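Local atomic coordinates of tRNA (uracil(54)-C(5))-methyltransferase (Pyrococcus abyssi, PDB entry 2JJQ), a protein that methylates carbon 5 of uridine 54 in tRNA, taking the methyl group from S-adenosyl-L-methionine and releasing S-adenosyl-L-homocysteine. Residues 234-237 with 238-242; 368-371 with 372-376. All blocks are in the same frame, centred on the assembly; numbering follows the deposited sequence.

Overall arrangement
Contact 1 (234-237 with 238-242) is a surface loop joining strands 228-233 and 244-250 of the five-stranded sheet, whereas contact 2 (368-371 with 372-376) is partly buried and takes in nearly all of helix 368-377 in the catalytic domain, which connects strands 356-359 and 381-386 along the chain. They share no element of structure; the centres of contact 1 and contact 2 lie about 37 Å apart. In contact 1 a buried asparagine amide, two serines and two waters bond a chain that lacks regular structure. Contact 2 relies instead on repeated main-chain bonds, with a buried leucine pair along one side and charged side chains along another. Leu370 brings contact 2 near the cofactor pocket; contact 1 lies away from the annotated sites.

Contact 1 of 2, residues 234-237 with 238-242; sequences NRSK and SDVSY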
ATOM      1  N   ASN A 234       7.962  -1.944  20.573  1.00 21.47           N
ATOM      2  CA  ASN A 234       7.973  -0.555  20.165  1.00 22.21           C
ATOM      3  C   ASN A 234       8.468   0.232  21.370  1.00 24.02           C
ATOM      4  O   ASN A 234       7.720   0.447  22.345  1.00 23.65           O
ATOM      5  CB  ASN A 234       6.591  -0.072  19.727  1.00 23.32           C
ATOM      6  CG  ASN A 234       6.511   1.458  19.682  1.00 23.28           C
ATOM      7  OD1 ASN A 234       7.547   2.099  19.509  1.00 22.02           O
ATOM      8  ND2 ASN A 234       5.310   2.035  19.899  1.00 21.16           N
ATOM      9  N   ARG A 235       9.733   0.634  21.322  1.00 24.47           N
ATOM     10  CA  ARG A 235      10.332   1.403  22.440  1.00 28.31           C
ATOM     11  C   ARG A 235      10.222   2.944  22.335  1.00 30.36           C
ATOM     12  O   ARG A 235      10.772   3.678  23.183  1.00 32.39           O
ATOM     13  CB  ARG A 235      11.797   1.014  22.614  1.00 28.27           C
ATOM     14  CG  ARG A 235      11.968  -0.424  23.019  1.00 29.24           C
ATOM     15  CD  ARG A 235      13.325  -0.722  23.600  1.00 29.53           C
ATOM     16  NE  ARG A 235      13.308  -2.081  24.124  1.00 30.76           N
ATOM     17  CZ  ARG A 235      13.554  -3.172  23.395  1.00 31.50           C
ATOM     18  NH1 ARG A 235      13.848  -3.077  22.106  1.00 31.18           N
ATOM     19  NH2 ARG A 235      13.509  -4.368  23.954  1.00 31.01           N
ATOM     20  N   SER A 236       9.514   3.431  21.325  1.00 31.94           N
ATOM     21  CA  SER A 236       9.271   4.868  21.151  1.00 33.15           C
ATOM     22  C   SER A 236       7.902   5.236  21.714  1.00 34.50           C
ATOM     23  O   SER A 236       7.104   4.356  22.016  1.00 34.19           O
ATOM     24  CB  SER A 236       9.289   5.196  19.675  1.00 33.38           C
ATOM     25  OG  SER A 236       8.063   4.808  19.085  1.00 33.58           O
ATOM     26  N   LYS A 237       7.614   6.535  21.836  1.00 35.27           N
ATOM     27  CA  LYS A 237       6.341   6.975  22.418  1.00 36.36           C
ATOM     28  C   LYS A 237       5.280   6.974  21.368  1.00 35.70           C
ATOM     29  O   LYS A 237       4.092   7.040  21.675  1.00 37.31           O
ATOM     30  CB  LYS A 237       6.441   8.394  22.985  1.00 37.08           C
ATOM     31  CG  LYS A 237       7.641   8.649  23.872  1.00 40.31           C
ATOM     32  CD  LYS A 237       7.579   7.850  25.161  1.00 44.50           C
ATOM     33  CE  LYS A 237       8.997   7.572  25.653  1.00 47.11           C
ATOM     34  NZ  LYS A 237       9.744   6.670  24.698  1.00 48.47           N
ATOM     35  N   SER A 238       5.710   6.916  20.117  1.00 34.99           N
ATOM     36  CA  SER A 238       4.788   6.939  19.013  1.00 34.33           C
ATOM     37  C   SER A 238       3.876   5.709  19.055  1.00 33.36           C
ATOM     38  O   SER A 238       4.294   4.615  19.440  1.00 34.01           O
ATOM     39  CB  SER A 238       5.550   6.974  17.694  1.00 34.69           C
ATOM     40  OG  SER A 238       6.323   8.161  17.587  1.00 37.09           O
ATOM     41  N   ASP A 239       2.628   5.920  18.687  1.00 31.11           N
ATOM     42  CA  ASP A 239       1.727   4.837  18.368  1.00 28.88           C
ATOM     43  C   ASP A 239       2.076   4.290  16.980  1.00 27.12           C
ATOM     44  O   ASP A 239       1.682   4.851  15.951  1.00 27.44           O
ATOM     45  CB  ASP A 239       0.297   5.362  18.401  1.00 29.42           C
ATOM     46  CG  ASP A 239      -0.698   4.342  17.929  1.00 30.12           C
ATOM     47  OD1 ASP A 239      -0.292   3.175  17.654  1.00 32.15           O
ATOM     48  OD2 ASP A 239      -1.874   4.707  17.795  1.00 28.46           O
ATOM     49  N   VAL A 240       2.830   3.186  16.925  1.00 24.08           N
ATOM     50  CA  VAL A 240       3.182   2.598  15.639  1.00 22.01           C
ATOM     51  C   VAL A 240       3.006   1.083  15.716  1.00 20.23           C
ATOM     52  O   VAL A 240       3.053   0.510  16.783  1.00 19.68           O
ATOM     53  CB  VAL A 240       4.647   2.879  15.216  1.00 22.39           C
ATOM     54  CG1 VAL A 240       4.833   4.367  14.766  1.00 22.79           C
ATOM     55  CG2 VAL A 240       5.580   2.554  16.351  1.00 21.98           C
ATOM     56  N   SER A 241       2.826   0.464  14.571  1.00 19.86           N
ATOM     57  CA  SER A 241       2.612  -0.973  14.493  1.00 19.15           C
ATOM     58  C   SER A 241       3.900  -1.706  14.026  1.00 17.93           C
ATOM     59  O   SER A 241       3.873  -2.617  13.242  1.00 18.13           O
ATOM     60  CB  SER A 241       1.398  -1.233  13.593  1.00 20.57           C
ATOM     61  OG  SER A 241       1.690  -0.823  12.269  1.00 21.88           O
ATOM     62  N   TYR A 242       5.039  -1.259  14.518  1.00 18.05           N
ATOM     63  CA  TYR A 242       6.294  -1.952  14.293  1.00 18.61           C
ATOM     64  C   TYR A 242       7.202  -1.564  15.472  1.00 17.97           C
ATOM     65  O   TYR A 242       6.923  -0.610  16.221  1.00 19.77           O
ATOM     66  CB  TYR A 242       6.894  -1.617  12.918  1.00 19.06           C
ATOM     67  CG  TYR A 242       7.209  -0.184  12.815  1.00 23.36           C
ATOM     68  CD1 TYR A 242       6.252   0.735  12.334  1.00 27.66           C
ATOM     69  CD2 TYR A 242       8.382   0.301  13.329  1.00 28.24           C
ATOM     70  CE1 TYR A 242       6.529   2.112  12.316  1.00 33.48           C
ATOM     71  CE2 TYR A 242       8.671   1.663  13.292  1.00 34.15           C
ATOM     72  CZ  TYR A 242       7.741   2.548  12.794  1.00 33.17           C
ATOM     73  OH  TYR A 242       8.041   3.889  12.808  1.00 40.25           O
TER
HETATM   74  O   HOH W   1       2.863   0.604  19.653  1.00 25.84           O
HETATM   75  O   HOH W   2       9.180   1.630  16.853  1.00 36.84           O
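The carboxamide of Asn234 reaches across the loop to the backbone of Ser238. Asn234 ND2 donates to Ser238 O at 2.8 Å; the acceptor lies close to the amide plane, and the donor stands nearly in line with the carbonyl (C=O...N 171°). At the other end, Asn234 OD1 accepts twice from Ser236: Ser236 OG comes in the carbonyl plane on a lone pair at 2.8 Å, while Ser236 N sits 45° above that plane at 3.0 Å. A chi1 of 78° sets Ser236 OG between its own backbone N and carbonyl carbon, from where it meets Asn234 OD1; Ser238 N adds a weak bond to the same OG. The Val240 side chain crosses that of Asn234 at about a right angle, Val240 CG2 3.6 Å from Asn234 CG, and this methyl also lies over one face of the Tyr242 ring, toward the rim. One water joins Asn234 ND2 to Val240 O, another joins OD1 to Tyr242 O, so several bonds fix the rotation of the buried amide. Asp239 forms a salt bridge with Arg143. The bond from Ser236 N to Asn234 OD1 defines an Asx turn, here at the start of the loop between strands 228-233 and 244-250.

Contact 2 of 2, residues 368-371 with 372-376; sequences PRLV and KRLNR
Pro368 O accepts from Lys372 N at 2.9 Å, and the aliphatic Lys372 CG rests 3.3 Å from the same oxygen. One residue on, Arg369 O takes the N-H of Arg373. The Arg373 chain, extended from CG to NE, runs back past this carbonyl and brings Arg373 NH1 to 3.9 Å from Arg369 CB, an oblique approach to the guanidinium; NH1 donates to Arg347 O in a neighbouring loop. Leu370 O receives Leu374 N at 2.9 Å. The two leucine side chains meet aslant, Leu370 CG, anti to its backbone N (chi1 174°), lying 4.0 Å from Leu374 CD1. Val371 O bonds to Asn375 N at 2.9 Å. Their side chains lie side by side and point the same way, Val371 CG2 3.8 Å from Asn375 ND2, while the Asn375 amide is held at both ends by the backbone of Met398 and Asp400. Successive i to i+4 bonds thus build the alpha-helix of a beta-alpha-beta unit, and its chemistry is divided: the leucines are buried, Leu370 against Tyr298 of the S-adenosyl-L-methionine site, whereas Arg369 NE and Arg373 NH1 stay 6.0 Å apart, and any like-charge repulsion on Arg369 probably comes more from nearby Arg347.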
ATOM      1  N   PRO A 368      14.215  17.884  -7.555  1.00 21.25           N
ATOM      2  CA  PRO A 368      14.607  18.752  -8.692  1.00 21.60           C
ATOM      3  C   PRO A 368      15.976  18.465  -9.306  1.00 20.35           C
ATOM      4  O   PRO A 368      16.127  18.540 -10.541  1.00 21.71           O
ATOM      5  CB  PRO A 368      14.552  20.161  -8.063  1.00 22.79           C
ATOM      6  CG  PRO A 368      13.352  20.036  -7.097  1.00 21.51           C
ATOM      7  CD  PRO A 368      13.590  18.660  -6.461  1.00 22.05           C
ATOM      8  N   ARG A 369      16.966  18.138  -8.489  1.00 20.49           N
ATOM      9  CA  ARG A 369      18.304  17.796  -8.994  1.00 21.54           C
ATOM     10  C   ARG A 369      18.298  16.528  -9.856  1.00 20.69           C
ATOM     11  O   ARG A 369      19.039  16.409 -10.817  1.00 21.24           O
ATOM     12  CB  ARG A 369      19.326  17.631  -7.862  1.00 22.22           C
ATOM     13  CG  ARG A 369      19.792  18.974  -7.290  1.00 30.56           C
ATOM     14  CD  ARG A 369      20.729  18.857  -6.088  1.00 37.79           C
ATOM     15  NE  ARG A 369      21.200  20.192  -5.711  1.00 44.59           N
ATOM     16  CZ  ARG A 369      21.793  20.484  -4.554  1.00 49.66           C
ATOM     17  NH1 ARG A 369      21.978  19.529  -3.635  1.00 49.35           N
ATOM     18  NH2 ARG A 369      22.197  21.737  -4.310  1.00 50.16           N
ATOM     19  N   LEU A 370      17.478  15.566  -9.475  1.00 19.57           N
ATOM     20  CA  LEU A 370      17.349  14.335 -10.258  1.00 18.58           C
ATOM     21  C   LEU A 370      16.664  14.687 -11.586  1.00 18.77           C
ATOM     22  O   LEU A 370      17.066  14.187 -12.638  1.00 17.05           O
ATOM     23  CB  LEU A 370      16.502  13.315  -9.472  1.00 18.33           C
ATOM     24  CG  LEU A 370      16.176  12.046 -10.264  1.00 17.15           C
ATOM     25  CD1 LEU A 370      17.433  11.356 -10.830  1.00 18.25           C
ATOM     26  CD2 LEU A 370      15.378  11.071  -9.324  1.00 15.93           C
ATOM     27  N   VAL A 371      15.613  15.523 -11.557  1.00 19.09           N
ATOM     28  CA  VAL A 371      15.024  15.947 -12.839  1.00 20.48           C
ATOM     29  C   VAL A 371      16.002  16.667 -13.779  1.00 20.31           C
ATOM     30  O   VAL A 371      16.057  16.372 -14.986  1.00 18.02           O
ATOM     31  CB  VAL A 371      13.554  16.549 -12.801  1.00 21.52           C
ATOM     32  CG1 VAL A 371      12.792  16.446 -11.432  1.00 21.30           C
ATOM     33  CG2 VAL A 371      13.290  17.731 -13.760  1.00 22.46           C
ATOM     34  N   LYS A 372      16.824  17.542 -13.207  1.00 20.35           N
ATOM     35  CA  LYS A 372      17.903  18.163 -14.008  1.00 21.67           C
ATOM     36  C   LYS A 372      18.842  17.137 -14.639  1.00 21.59           C
ATOM     37  O   LYS A 372      19.212  17.230 -15.839  1.00 20.93           O
ATOM     38  CB  LYS A 372      18.720  19.122 -13.142  1.00 22.55           C
ATOM     39  CG  LYS A 372      17.896  20.324 -12.646  1.00 27.12           C
ATOM     40  CD  LYS A 372      18.765  21.426 -12.082  1.00 32.23           C
ATOM     41  CE  LYS A 372      17.928  22.624 -11.608  1.00 37.83           C
ATOM     42  NZ  LYS A 372      18.830  23.800 -11.300  1.00 40.33           N
ATOM     43  N   ARG A 373      19.233  16.140 -13.837  1.00 21.18           N
ATOM     44  CA  ARG A 373      20.168  15.124 -14.285  1.00 20.72           C
ATOM     45  C   ARG A 373      19.549  14.282 -15.396  1.00 19.36           C
ATOM     46  O   ARG A 373      20.205  13.982 -16.395  1.00 19.79           O
ATOM     47  CB  ARG A 373      20.610  14.259 -13.121  1.00 21.30           C
ATOM     48  CG  ARG A 373      21.607  14.953 -12.212  1.00 25.61           C
ATOM     49  CD  ARG A 373      22.003  14.041 -11.069  1.00 29.37           C
ATOM     50  NE  ARG A 373      23.166  14.632 -10.440  1.00 35.02           N
ATOM     51  CZ  ARG A 373      23.176  15.081  -9.195  1.00 37.76           C
ATOM     52  NH1 ARG A 373      22.085  14.956  -8.441  1.00 36.80           N
ATOM     53  NH2 ARG A 373      24.286  15.634  -8.700  1.00 38.20           N
ATOM     54  N   LEU A 374      18.257  13.955 -15.254  1.00 18.25           N
ATOM     55  CA  LEU A 374      17.545  13.170 -16.274  1.00 18.49           C
ATOM     56  C   LEU A 374      17.441  13.977 -17.584  1.00 19.43           C
ATOM     57  O   LEU A 374      17.585  13.439 -18.689  1.00 19.95           O
ATOM     58  CB  LEU A 374      16.133  12.813 -15.742  1.00 17.34           C
ATOM     59  CG  LEU A 374      16.134  11.653 -14.719  1.00 18.22           C
ATOM     60  CD1 LEU A 374      14.756  11.535 -13.947  1.00 18.51           C
ATOM     61  CD2 LEU A 374      16.461  10.319 -15.405  1.00 17.60           C
ATOM     62  N   ASN A 375      17.165  15.272 -17.441  1.00 20.95           N
ATOM     63  CA  ASN A 375      17.099  16.201 -18.598  1.00 21.43           C
ATOM     64  C   ASN A 375      18.433  16.351 -19.356  1.00 23.16           C
ATOM     65  O   ASN A 375      18.459  16.566 -20.578  1.00 23.80           O
ATOM     66  CB  ASN A 375      16.528  17.560 -18.152  1.00 21.39           C
ATOM     67  CG  ASN A 375      15.014  17.523 -17.965  1.00 23.30           C
ATOM     68  OD1 ASN A 375      14.348  16.643 -18.493  1.00 21.70           O
ATOM     69  ND2 ASN A 375      14.463  18.515 -17.269  1.00 21.82           N
ATOM     70  N   ARG A 376      19.527  16.249 -18.624  1.00 23.64           N
ATOM     71  CA  ARG A 376      20.869  16.434 -19.183  1.00 25.41           C
ATOM     72  C   ARG A 376      21.327  15.135 -19.814  1.00 25.14           C
ATOM     73  O   ARG A 376      21.821  15.125 -20.936  1.00 25.49           O
ATOM     74  CB  ARG A 376      21.823  16.872 -18.081  1.00 26.51           C
ATOM     75  CG  ARG A 376      23.254  17.071 -18.488  1.00 30.28           C
ATOM     76  CD  ARG A 376      23.964  17.935 -17.417  1.00 40.75           C
ATOM     77  NE  ARG A 376      24.547  17.142 -16.327  1.00 47.35           N
ATOM     78  CZ  ARG A 376      24.131  17.162 -15.057  1.00 49.29           C
ATOM     79  NH1 ARG A 376      23.118  17.948 -14.684  1.00 49.90           N
ATOM     80  NH2 ARG A 376      24.736  16.399 -14.152  1.00 49.88           N
TER